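PDB 1ZVP: hypothetical protein VC0802 from Vibrio cholerae, which is of unknown function, but carries two ACT-type domains and may take part in transport or in small-molecule sensing of the kind ACT domains often serve. Local coordinates for residues D[86-89]-D[90-93]; D[8-11]-D[12-15]; D[117-120]-D[121-124]; D[54-57]-D[58-61]. All coordinates share one frame; numbering follows the deposited sequence.

Contact 1 of 4, residues D[86-89]-D[90-93]; sequences GLTA and AFAT
Phe-91 carries its ring between its own backbone N and carbonyl carbon (chi1 72°), and this torsion lays the ring back over the preceding turn, alongside Thr-88, in the first two turns of helix 87-96 of an ACT domain. The face of the ring receives Thr-88: its CA sits 4.0 Å from the Phe-91 ring centroid, a CH-pi contact 30° off the ring normal. Farther along the same residue, Thr-88 CG2 comes within 3.9 Å of Phe-91 CZ, the two side chains running side by side in the same direction. Thr-88 holds CG2 anti to its backbone N, and its hydroxyl is engaged across the dimer interface, by a hydrogen bond to Ala-102 O of the second subunit.

Underneath, the backbone follows the ordinary i to i+4 pattern. Gly-86, at the N-cap with a positive phi, starts the series, its O accepting from Ala-90 N at 2.9 Å, and the bond from Phe-91 N to Leu-87 O is nearly straight at 173°. Leu-87 adds a looser apolar contact, its CG 4.4 Å from Phe-91 CD1, and both residues also pack on Met-15 of the loop after helix 3-11. On another side of the helix, Ala-89 and Thr-93 pack on Thr-93 and Ala-89 of the second subunit, and Ala-92 on Thr-88 of that subunit. Within the chain Ala-89 O is gripped twice by Thr-93, by its N at 2.9 Å and its OG1 at 2.6 Å, the two donors arriving from opposite faces of the carbonyl plane.

Contact 2 of 4, residues D[8-11]-D[12-15]; sequences LELL and LQSM
Leu-8 and Leu-12 meet through their methyl groups where helix 3-11 of an ACT-family chain ends and gives way to a loop: Leu-8 CD2 lies 3.6 Å from Leu-12 CD1, with the CD1 of Leu-8 and CD2 of Leu-12 a little farther apart. The two side chains cross at a slant, one turn apart, on an exposed flank of the helix. Beneath them Leu-12 N donates to Leu-8 O at 3.1 Å, although Leu-12 is already the first residue to leave helical backbone angles.

The next carbonyl is taken by a side chain. Gln-13 sets CG anti to its carbonyl carbon (chi1 -73°) and then runs extended, which carries the amide back along the helix end until NE2 reaches Glu-9 O at 3.1 Å. That oxygen lies in the amide plane of Gln-13, while the donor stands above the plane of the Glu-9 carbonyl. Gln-13 N bonds in turn to Leu-10 O, also from well above the carbonyl plane, so two consecutive carbonyls at the helix C-terminus are satisfied by one residue.

Farther out, Leu-12 pairs through its backbone with Ala-131 and Met-15 with Leu-127, tying the loop to the C-terminal part of the chain. Leu-11 and Met-15 both touch Lys-94 of helix 87-96. The chain of Met-15, bent at chi2 and chi3, brings its CE back to 3.4 Å from Leu-10 O.

Contact 3 of 4, residues D[117-120]-D[121-124]; sequences KEKA and QQAL
The start of helix 120-127, the last helix of this ACT domain, follows a short 3-10 turn at 117-118 that leads out of strand 111-116. Gln-122 reaches back over this turn: with CG anti to its carbonyl carbon (chi1 -66°) and a bend at chi2, its amide comes round toward Glu-118, and NE2 makes a weak hydrogen bond of 3.4 Å to Glu-118 O. On the way, OE1 of Gln-122 passes 4.1 Å from CG of Lys-119, whose chain continues away to a weak hydrogen bond with Gly-99 O.

Glu-118 O has a second partner. A water donates to it at 3.3 Å and accepts from Gln-121 N at 2.8 Å, bridging the turn to a backbone N-H of the first helical turn. Regular bonding then takes over, Ala-123 N giving a 2.9 Å bond to O of the N-cap residue Lys-119 and Leu-124 N an almost straight one (171°) to Ala-120 O.

The small methyls of Ala-120 and Ala-123 rest on Ser-72 and Ile-74 of strand 71-76, and Leu-124 on Pro-17 and Leu-19. Such a helix, reached from a strand through a short turn and lying against an antiparallel sheet, is typical of the ACT fold.

Contact 4 of 4, residues D[54-57]-D[58-61]; sequences VLEA and EKAQ
The backbone turns sharply at Glu-56, from extended angles at Leu-55 to helical ones at Ala-57, so that strand 50-56 runs straight into the short helix 57-61 in this strand-to-helix junction of an ACT-family region. Glu-56, at the N-cap, offers its carbonyl to two N-H groups: Ala-60 N bonds to Glu-56 O at 3.2 Å, and Lys-59 N makes a weak, strongly bent bond to the same oxygen. Gln-61 N follows with a 3.0 Å bond to Ala-57 O.

On the buried side, Leu-55 CD1 touches Ala-60 CB at 3.7 Å, closing the inner angle between strand and helix. Leu-55 packs further on Leu-39, Leu-65 and Cys-27, and Ala-60 on Val-25, so the helix is seated against the three-stranded sheet.

The outer side is charged. Glu-58 places CG between its backbone N and carbonyl carbon (chi1 47°) and bends again at chi2, which turns its carboxylate back toward the helix start beside that of Glu-56; the two planes stand 69° apart. The OE2 atoms of Glu-56 and Glu-58 lie 4.2 Å from each other, which might slightly raise the proton affinity of one of them. Lys-59 may temper this: bent at three successive torsions, it brings NZ to 4.4 Å from Glu-56 OE1, near enough for attraction but beyond a salt bridge. A water joins the acidic side chain to the helix start, donating to Glu-56 OE2 at 3.0 Å and accepting from Glu-58 N at 3.2 Å.

In the fold
Along the chain the order is contact 2, contact 4, contact 1, contact 3. Contacts 1 and 2 are the one pair that touch, their centres 8 Å apart; contact 2 belongs to the first ACT region of the sequence and contact 1 to the second, so the N-terminal helix and the loop after it are packed against the later region. Contact 3, on helix 120-127 beside the four-stranded sheet, has its centre about 17 Å from that of contact 1 and about 19 Å from that of contact 2. Contact 4 belongs to the separate three-stranded sheet, its centre about 28 Å from that of contact 1 and about 33 Å from that of contact 2. Contacts 3 and 4 have centres about 19 Å apart and do not touch.

Contact 1 of 4, residues D[86-89]-D[90-93]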
ATOM      1  N   GLY D  86      -3.846   8.492 -10.755  1.00 51.88           N
ATOM      2  CA  GLY D  86      -2.548   9.102 -11.022  1.00 48.43           C
ATOM      3  C   GLY D  86      -1.664   9.287  -9.801  1.00 46.09           C
ATOM      4  O   GLY D  86      -0.455   9.432  -9.945  1.00 45.68           O
ATOM      5  N   LEU D  87      -2.255   9.280  -8.605  1.00 43.76           N
ATOM      6  CA  LEU D  87      -1.522   9.589  -7.381  1.00 41.54           C
ATOM      7  C   LEU D  87      -0.457   8.553  -7.000  1.00 40.44           C
ATOM      8  O   LEU D  87       0.675   8.921  -6.679  1.00 40.12           O
ATOM      9  CB  LEU D  87      -2.463   9.853  -6.203  1.00 41.37           C
ATOM     10  CG  LEU D  87      -1.745  10.526  -5.021  1.00 40.99           C
ATOM     11  CD1 LEU D  87      -1.370  11.988  -5.310  1.00 39.61           C
ATOM     12  CD2 LEU D  87      -2.569  10.424  -3.771  1.00 40.49           C
ATOM     13  N   THR D  88      -0.812   7.271  -7.048  1.00 39.01           N
ATOM     14  CA  THR D  88       0.140   6.208  -6.723  1.00 37.54           C
ATOM     15  C   THR D  88       1.271   6.177  -7.734  1.00 36.78           C
ATOM     16  O   THR D  88       2.434   6.039  -7.357  1.00 36.35           O
ATOM     17  CB  THR D  88      -0.533   4.836  -6.612  1.00 37.28           C
ATOM     18  OG1 THR D  88      -1.588   4.915  -5.643  1.00 38.05           O
ATOM     19  CG2 THR D  88       0.471   3.795  -6.159  1.00 36.64           C
ATOM     20  N   ALA D  89       0.919   6.316  -9.012  1.00 35.96           N
ATOM     21  CA  ALA D  89       1.897   6.403 -10.081  1.00 35.09           C
ATOM     22  C   ALA D  89       2.862   7.581  -9.860  1.00 34.85           C
ATOM     23  O   ALA D  89       4.078   7.422 -10.000  1.00 35.14           O
ATOM     24  CB  ALA D  89       1.197   6.499 -11.423  1.00 34.71           C
ATOM     25  N   ALA D  90       2.318   8.744  -9.489  1.00 34.07           N
ATOM     26  CA  ALA D  90       3.107   9.961  -9.221  1.00 33.38           C
ATOM     27  C   ALA D  90       4.149   9.773  -8.131  1.00 33.08           C
ATOM     28  O   ALA D  90       5.333   9.963  -8.390  1.00 33.41           O
ATOM     29  CB  ALA D  90       2.199  11.142  -8.892  1.00 32.90           C
ATOM     30  N   PHE D  91       3.724   9.386  -6.926  1.00 32.92           N
ATOM     31  CA  PHE D  91       4.681   9.208  -5.832  1.00 32.45           C
ATOM     32  C   PHE D  91       5.642   8.036  -6.007  1.00 32.72           C
ATOM     33  O   PHE D  91       6.831   8.169  -5.702  1.00 33.18           O
ATOM     34  CB  PHE D  91       4.057   9.296  -4.420  1.00 32.08           C
ATOM     35  CG  PHE D  91       3.210   8.127  -4.008  1.00 31.70           C
ATOM     36  CD1 PHE D  91       1.835   8.265  -3.896  1.00 32.31           C
ATOM     37  CD2 PHE D  91       3.780   6.912  -3.650  1.00 31.81           C
ATOM     38  CE1 PHE D  91       1.038   7.195  -3.477  1.00 31.00           C
ATOM     39  CE2 PHE D  91       2.996   5.847  -3.241  1.00 30.25           C
ATOM     40  CZ  PHE D  91       1.625   5.990  -3.145  1.00 30.92           C
ATOM     41  N   ALA D  92       5.132   6.915  -6.526  1.00 32.61           N
ATOM     42  CA  ALA D  92       5.945   5.752  -6.842  1.00 32.13           C
ATOM     43  C   ALA D  92       7.021   6.068  -7.880  1.00 32.36           C
ATOM     44  O   ALA D  92       8.160   5.599  -7.755  1.00 32.66           O
ATOM     45  CB  ALA D  92       5.072   4.600  -7.299  1.00 31.61           C
ATOM     46  N   THR D  93       6.659   6.856  -8.895  1.00 32.46           N
ATOM     47  CA  THR D  93       7.603   7.329  -9.916  1.00 32.56           C
ATOM     48  C   THR D  93       8.685   8.258  -9.363  1.00 32.81           C
ATOM     49  O   THR D  93       9.855   8.118  -9.734  1.00 33.16           O
ATOM     50  CB  THR D  93       6.881   8.041 -11.085  1.00 32.32           C
ATOM     51  OG1 THR D  93       6.014   7.119 -11.725  1.00 32.10           O
ATOM     52  CG2 THR D  93       7.867   8.558 -12.124  1.00 32.53           C
TER

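Contact 2 of 4, residues D[8-11]-D[12-15]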
ATOM      1  N   LEU D   8       0.809  13.164 -15.528  1.00 37.60           N
ATOM      2  CA  LEU D   8       2.014  13.969 -15.670  1.00 37.34           C
ATOM      3  C   LEU D   8       1.906  15.220 -14.811  1.00 37.24           C
ATOM      4  O   LEU D   8       2.860  15.605 -14.138  1.00 37.48           O
ATOM      5  CB  LEU D   8       2.246  14.312 -17.155  1.00 37.53           C
ATOM      6  CG  LEU D   8       3.515  14.957 -17.763  1.00 37.43           C
ATOM      7  CD1 LEU D   8       3.291  16.397 -18.236  1.00 36.58           C
ATOM      8  CD2 LEU D   8       4.754  14.840 -16.872  1.00 36.39           C
ATOM      9  N   GLU D   9       0.726  15.836 -14.815  1.00 37.08           N
ATOM     10  CA  GLU D   9       0.461  17.021 -14.008  1.00 36.99           C
ATOM     11  C   GLU D   9       0.577  16.754 -12.509  1.00 36.63           C
ATOM     12  O   GLU D   9       0.924  17.649 -11.749  1.00 36.67           O
ATOM     13  CB  GLU D   9      -0.909  17.596 -14.355  1.00 37.28           C
ATOM     14  CG  GLU D   9      -0.904  18.438 -15.626  1.00 39.01           C
ATOM     15  CD  GLU D   9      -2.232  18.441 -16.367  1.00 41.63           C
ATOM     16  OE1 GLU D   9      -2.275  18.970 -17.498  1.00 43.02           O
ATOM     17  OE2 GLU D   9      -3.235  17.912 -15.837  1.00 43.15           O
ATOM     18  N   LEU D  10       0.289  15.519 -12.103  1.00 36.45           N
ATOM     19  CA  LEU D  10       0.433  15.074 -10.715  1.00 36.27           C
ATOM     20  C   LEU D  10       1.880  14.757 -10.314  1.00 36.05           C
ATOM     21  O   LEU D  10       2.288  15.042  -9.190  1.00 36.08           O
ATOM     22  CB  LEU D  10      -0.468  13.864 -10.447  1.00 36.20           C
ATOM     23  CG  LEU D  10      -1.764  14.122  -9.681  1.00 36.56           C
ATOM     24  CD1 LEU D  10      -2.570  12.851  -9.582  1.00 35.64           C
ATOM     25  CD2 LEU D  10      -1.459  14.679  -8.288  1.00 36.64           C
ATOM     26  N   LEU D  11       2.634  14.162 -11.240  1.00 35.83           N
ATOM     27  CA  LEU D  11       4.067  13.915 -11.093  1.00 35.70           C
ATOM     28  C   LEU D  11       4.854  15.196 -10.877  1.00 35.63           C
ATOM     29  O   LEU D  11       5.833  15.206 -10.139  1.00 35.99           O
ATOM     30  CB  LEU D  11       4.595  13.247 -12.357  1.00 35.69           C
ATOM     31  CG  LEU D  11       5.718  12.211 -12.324  1.00 36.01           C
ATOM     32  CD1 LEU D  11       6.547  12.409 -13.552  1.00 35.68           C
ATOM     33  CD2 LEU D  11       6.601  12.267 -11.093  1.00 35.68           C
ATOM     34  N   LEU D  12       4.423  16.271 -11.530  1.00 35.60           N
ATOM     35  CA  LEU D  12       5.098  17.568 -11.475  1.00 35.60           C
ATOM     36  C   LEU D  12       4.767  18.364 -10.212  1.00 36.04           C
ATOM     37  O   LEU D  12       5.086  19.550 -10.112  1.00 35.99           O
ATOM     38  CB  LEU D  12       4.741  18.387 -12.716  1.00 35.42           C
ATOM     39  CG  LEU D  12       5.537  18.290 -14.021  1.00 35.42           C
ATOM     40  CD1 LEU D  12       6.139  16.935 -14.261  1.00 35.19           C
ATOM     41  CD2 LEU D  12       4.660  18.687 -15.189  1.00 35.39           C
ATOM     42  N   GLN D  13       4.136  17.706  -9.245  1.00 36.61           N
ATOM     43  CA  GLN D  13       3.747  18.344  -7.994  1.00 37.26           C
ATOM     44  C   GLN D  13       4.410  17.714  -6.787  1.00 36.92           C
ATOM     45  O   GLN D  13       4.798  16.555  -6.824  1.00 37.21           O
ATOM     46  CB  GLN D  13       2.249  18.239  -7.814  1.00 37.60           C
ATOM     47  CG  GLN D  13       1.464  19.131  -8.729  1.00 41.47           C
ATOM     48  CD  GLN D  13      -0.008  19.073  -8.404  1.00 46.64           C
ATOM     49  OE1 GLN D  13      -0.451  19.625  -7.386  1.00 50.39           O
ATOM     50  NE2 GLN D  13      -0.785  18.402  -9.259  1.00 47.02           N
ATOM     51  N   SER D  14       4.517  18.485  -5.713  1.00 36.67           N
ATOM     52  CA  SER D  14       4.992  17.991  -4.429  1.00 36.21           C
ATOM     53  C   SER D  14       3.959  17.033  -3.838  1.00 36.24           C
ATOM     54  O   SER D  14       2.743  17.236  -4.005  1.00 36.23           O
ATOM     55  CB  SER D  14       5.239  19.167  -3.479  1.00 35.93           C
ATOM     56  OG  SER D  14       5.717  18.733  -2.219  1.00 36.23           O
ATOM     57  N   MET D  15       4.440  15.986  -3.161  1.00 35.94           N
ATOM     58  CA  MET D  15       3.549  15.050  -2.465  1.00 35.38           C
ATOM     59  C   MET D  15       3.321  15.492  -1.029  1.00 35.46           C
ATOM     60  O   MET D  15       2.596  14.829  -0.281  1.00 35.53           O
ATOM     61  CB  MET D  15       4.053  13.607  -2.534  1.00 34.93           C
ATOM     62  CG  MET D  15       4.003  12.959  -3.935  1.00 34.24           C
ATOM     63  SD  MET D  15       2.386  12.884  -4.742  1.00 32.28           S
ATOM     64  CE  MET D  15       2.439  14.311  -5.832  1.00 32.01           C
TER

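Contact 3 of 4, residues D[117-120]-D[121-124]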
ATOM      1  N   LYS D 117      15.393   2.792   6.035  1.00 39.48           N
ATOM      2  CA  LYS D 117      15.722   3.849   6.977  1.00 39.72           C
ATOM      3  C   LYS D 117      16.833   4.771   6.465  1.00 40.37           C
ATOM      4  O   LYS D 117      16.759   5.997   6.640  1.00 40.04           O
ATOM      5  CB  LYS D 117      16.089   3.257   8.338  1.00 39.60           C
ATOM      6  CG  LYS D 117      16.180   4.313   9.421  1.00 39.78           C
ATOM      7  CD  LYS D 117      16.952   3.845  10.623  1.00 40.04           C
ATOM      8  CE  LYS D 117      17.127   4.998  11.589  1.00 40.16           C
ATOM      9  NZ  LYS D 117      17.693   4.527  12.874  1.00 41.32           N
ATOM     10  N   GLU D 118      17.847   4.177   5.826  1.00 41.22           N
ATOM     11  CA  GLU D 118      19.001   4.931   5.306  1.00 42.05           C
ATOM     12  C   GLU D 118      18.631   5.896   4.183  1.00 41.42           C
ATOM     13  O   GLU D 118      19.327   6.879   3.950  1.00 41.72           O
ATOM     14  CB  GLU D 118      20.134   3.992   4.858  1.00 42.78           C
ATOM     15  CG  GLU D 118      21.109   3.609   6.000  1.00 46.53           C
ATOM     16  CD  GLU D 118      22.610   3.641   5.594  1.00 51.26           C
ATOM     17  OE1 GLU D 118      23.121   2.629   5.030  1.00 52.52           O
ATOM     18  OE2 GLU D 118      23.277   4.678   5.866  1.00 51.54           O
ATOM     19  N   LYS D 119      17.518   5.617   3.516  1.00 40.84           N
ATOM     20  CA  LYS D 119      17.061   6.401   2.385  1.00 40.28           C
ATOM     21  C   LYS D 119      15.936   7.381   2.727  1.00 40.05           C
ATOM     22  O   LYS D 119      15.326   7.959   1.834  1.00 40.00           O
ATOM     23  CB  LYS D 119      16.661   5.462   1.247  1.00 40.20           C
ATOM     24  CG  LYS D 119      17.861   4.954   0.479  1.00 40.25           C
ATOM     25  CD  LYS D 119      17.491   3.803  -0.409  1.00 41.67           C
ATOM     26  CE  LYS D 119      18.663   3.413  -1.296  1.00 42.96           C
ATOM     27  NZ  LYS D 119      18.347   2.184  -2.078  1.00 44.81           N
ATOM     28  N   ALA D 120      15.693   7.584   4.019  1.00 39.96           N
ATOM     29  CA  ALA D 120      14.592   8.423   4.501  1.00 40.03           C
ATOM     30  C   ALA D 120      14.681   9.905   4.100  1.00 40.07           C
ATOM     31  O   ALA D 120      13.680  10.503   3.685  1.00 40.19           O
ATOM     32  CB  ALA D 120      14.444   8.286   6.004  1.00 39.92           C
ATOM     33  N   GLN D 121      15.859  10.505   4.226  1.00 40.05           N
ATOM     34  CA  GLN D 121      16.007  11.897   3.819  1.00 40.22           C
ATOM     35  C   GLN D 121      15.922  12.061   2.297  1.00 40.08           C
ATOM     36  O   GLN D 121      15.335  13.032   1.821  1.00 40.08           O
ATOM     37  CB  GLN D 121      17.275  12.530   4.395  1.00 40.38           C
ATOM     38  CG  GLN D 121      17.274  12.649   5.916  1.00 41.33           C
ATOM     39  CD  GLN D 121      16.145  13.509   6.445  1.00 42.83           C
ATOM     40  OE1 GLN D 121      15.841  14.561   5.883  1.00 44.81           O
ATOM     41  NE2 GLN D 121      15.520  13.072   7.534  1.00 42.35           N
ATOM     42  N   GLN D 122      16.469  11.102   1.546  1.00 40.16           N
ATOM     43  CA  GLN D 122      16.396  11.128   0.079  1.00 40.35           C
ATOM     44  C   GLN D 122      14.982  10.949  -0.438  1.00 39.62           C
ATOM     45  O   GLN D 122      14.629  11.525  -1.469  1.00 39.72           O
ATOM     46  CB  GLN D 122      17.292  10.078  -0.574  1.00 40.66           C
ATOM     47  CG  GLN D 122      18.773  10.291  -0.371  1.00 44.13           C
ATOM     48  CD  GLN D 122      19.355   9.352   0.684  1.00 48.57           C
ATOM     49  OE1 GLN D 122      20.092   8.407   0.345  1.00 49.95           O
ATOM     50  NE2 GLN D 122      19.010   9.588   1.970  1.00 48.08           N
ATOM     51  N   ALA D 123      14.190  10.136   0.264  1.00 38.73           N
ATOM     52  CA  ALA D 123      12.789   9.928  -0.072  1.00 37.82           C
ATOM     53  C   ALA D 123      11.961  11.197   0.128  1.00 37.47           C
ATOM     54  O   ALA D 123      11.141  11.531  -0.714  1.00 37.10           O
ATOM     55  CB  ALA D 123      12.220   8.762   0.719  1.00 37.61           C
ATOM     56  N   LEU D 124      12.185  11.895   1.243  1.00 37.64           N
ATOM     57  CA  LEU D 124      11.639  13.236   1.468  1.00 37.83           C
ATOM     58  C   LEU D 124      11.938  14.202   0.333  1.00 38.42           C
ATOM     59  O   LEU D 124      11.046  14.906  -0.138  1.00 38.56           O
ATOM     60  CB  LEU D 124      12.177  13.835   2.766  1.00 37.50           C
ATOM     61  CG  LEU D 124      11.591  13.336   4.079  1.00 37.37           C
ATOM     62  CD1 LEU D 124      12.209  14.115   5.238  1.00 36.76           C
ATOM     63  CD2 LEU D 124      10.059  13.439   4.086  1.00 36.57           C
TER
HETATM   64  O   HOH W   1      18.205   9.524   5.488  1.00 56.45           O

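Contact 4 of 4, residues D[54-57]-D[58-61]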
ATOM      1  N   VAL D  54       3.173  -4.807  10.791  1.00 39.07           N
ATOM      2  CA  VAL D  54       4.168  -3.741  10.693  1.00 39.20           C
ATOM      3  C   VAL D  54       4.281  -3.141  12.084  1.00 39.62           C
ATOM      4  O   VAL D  54       3.308  -2.652  12.640  1.00 39.03           O
ATOM      5  CB  VAL D  54       3.831  -2.660   9.609  1.00 39.00           C
ATOM      6  CG1 VAL D  54       4.994  -1.707   9.420  1.00 38.43           C
ATOM      7  CG2 VAL D  54       3.503  -3.303   8.285  1.00 38.00           C
ATOM      8  N   LEU D  55       5.488  -3.206  12.632  1.00 40.78           N
ATOM      9  CA  LEU D  55       5.736  -2.968  14.040  1.00 42.05           C
ATOM     10  C   LEU D  55       6.944  -2.089  14.210  1.00 43.01           C
ATOM     11  O   LEU D  55       7.851  -2.126  13.383  1.00 42.87           O
ATOM     12  CB  LEU D  55       6.055  -4.298  14.734  1.00 42.07           C
ATOM     13  CG  LEU D  55       4.997  -5.390  14.827  1.00 42.34           C
ATOM     14  CD1 LEU D  55       5.644  -6.747  14.839  1.00 42.60           C
ATOM     15  CD2 LEU D  55       4.186  -5.181  16.079  1.00 43.44           C
ATOM     16  N   GLU D  56       6.957  -1.319  15.297  1.00 44.59           N
ATOM     17  CA  GLU D  56       8.158  -0.652  15.777  1.00 46.47           C
ATOM     18  C   GLU D  56       9.294  -1.667  15.924  1.00 47.25           C
ATOM     19  O   GLU D  56       9.063  -2.803  16.330  1.00 47.36           O
ATOM     20  CB  GLU D  56       7.876   0.009  17.124  1.00 46.78           C
ATOM     21  CG  GLU D  56       7.358   1.424  17.037  1.00 49.33           C
ATOM     22  CD  GLU D  56       8.421   2.459  17.403  1.00 53.93           C
ATOM     23  OE1 GLU D  56       8.116   3.325  18.260  1.00 55.25           O
ATOM     24  OE2 GLU D  56       9.556   2.405  16.853  1.00 55.11           O
ATOM     25  N   ALA D  57      10.514  -1.255  15.595  1.00 48.56           N
ATOM     26  CA  ALA D  57      11.663  -2.160  15.554  1.00 50.00           C
ATOM     27  C   ALA D  57      11.858  -2.967  16.840  1.00 51.27           C
ATOM     28  O   ALA D  57      11.966  -4.193  16.789  1.00 51.52           O
ATOM     29  CB  ALA D  57      12.931  -1.397  15.209  1.00 49.79           C
ATOM     30  N   GLU D  58      11.893  -2.284  17.982  1.00 52.80           N
ATOM     31  CA  GLU D  58      12.165  -2.955  19.255  1.00 54.43           C
ATOM     32  C   GLU D  58      10.953  -3.557  19.960  1.00 54.64           C
ATOM     33  O   GLU D  58      11.120  -4.296  20.917  1.00 54.76           O
ATOM     34  CB  GLU D  58      12.981  -2.066  20.215  1.00 54.98           C
ATOM     35  CG  GLU D  58      12.491  -0.625  20.371  1.00 58.35           C
ATOM     36  CD  GLU D  58      11.075  -0.525  20.938  1.00 62.22           C
ATOM     37  OE1 GLU D  58      10.899  -0.783  22.158  1.00 63.45           O
ATOM     38  OE2 GLU D  58      10.146  -0.185  20.158  1.00 63.45           O
ATOM     39  N   LYS D  59       9.746  -3.237  19.495  1.00 55.25           N
ATOM     40  CA  LYS D  59       8.532  -3.944  19.914  1.00 55.97           C
ATOM     41  C   LYS D  59       8.522  -5.338  19.307  1.00 56.47           C
ATOM     42  O   LYS D  59       8.052  -6.286  19.921  1.00 56.57           O
ATOM     43  CB  LYS D  59       7.271  -3.193  19.475  1.00 56.01           C
ATOM     44  CG  LYS D  59       6.377  -2.659  20.591  1.00 56.95           C
ATOM     45  CD  LYS D  59       6.972  -1.436  21.282  1.00 59.66           C
ATOM     46  CE  LYS D  59       5.920  -0.358  21.538  1.00 60.79           C
ATOM     47  NZ  LYS D  59       5.533   0.327  20.262  1.00 61.58           N
ATOM     48  N   ALA D  60       9.038  -5.445  18.089  1.00 57.38           N
ATOM     49  CA  ALA D  60       9.115  -6.712  17.377  1.00 58.38           C
ATOM     50  C   ALA D  60      10.305  -7.507  17.865  1.00 59.13           C
ATOM     51  O   ALA D  60      10.233  -8.726  17.999  1.00 59.31           O
ATOM     52  CB  ALA D  60       9.227  -6.476  15.875  1.00 58.20           C
ATOM     53  N   GLN D  61      11.402  -6.803  18.124  1.00 60.19           N
ATOM     54  CA  GLN D  61      12.666  -7.431  18.479  1.00 61.21           C
ATOM     55  C   GLN D  61      12.566  -8.191  19.812  1.00 61.66           C
ATOM     56  O   GLN D  61      12.918  -9.379  19.879  1.00 61.89           O
ATOM     57  CB  GLN D  61      13.800  -6.397  18.454  1.00 61.31           C
ATOM     58  CG  GLN D  61      15.159  -6.913  18.869  1.00 62.45           C
ATOM     59  CD  GLN D  61      15.500  -6.509  20.290  1.00 64.45           C
ATOM     60  OE1 GLN D  61      15.609  -5.316  20.602  1.00 65.57           O
ATOM     61  NE2 GLN D  61      15.671  -7.500  21.162  1.00 64.75           N
TER
HETATM   62  O   HOH W   2      11.979   0.943  17.708  1.00 51.85           O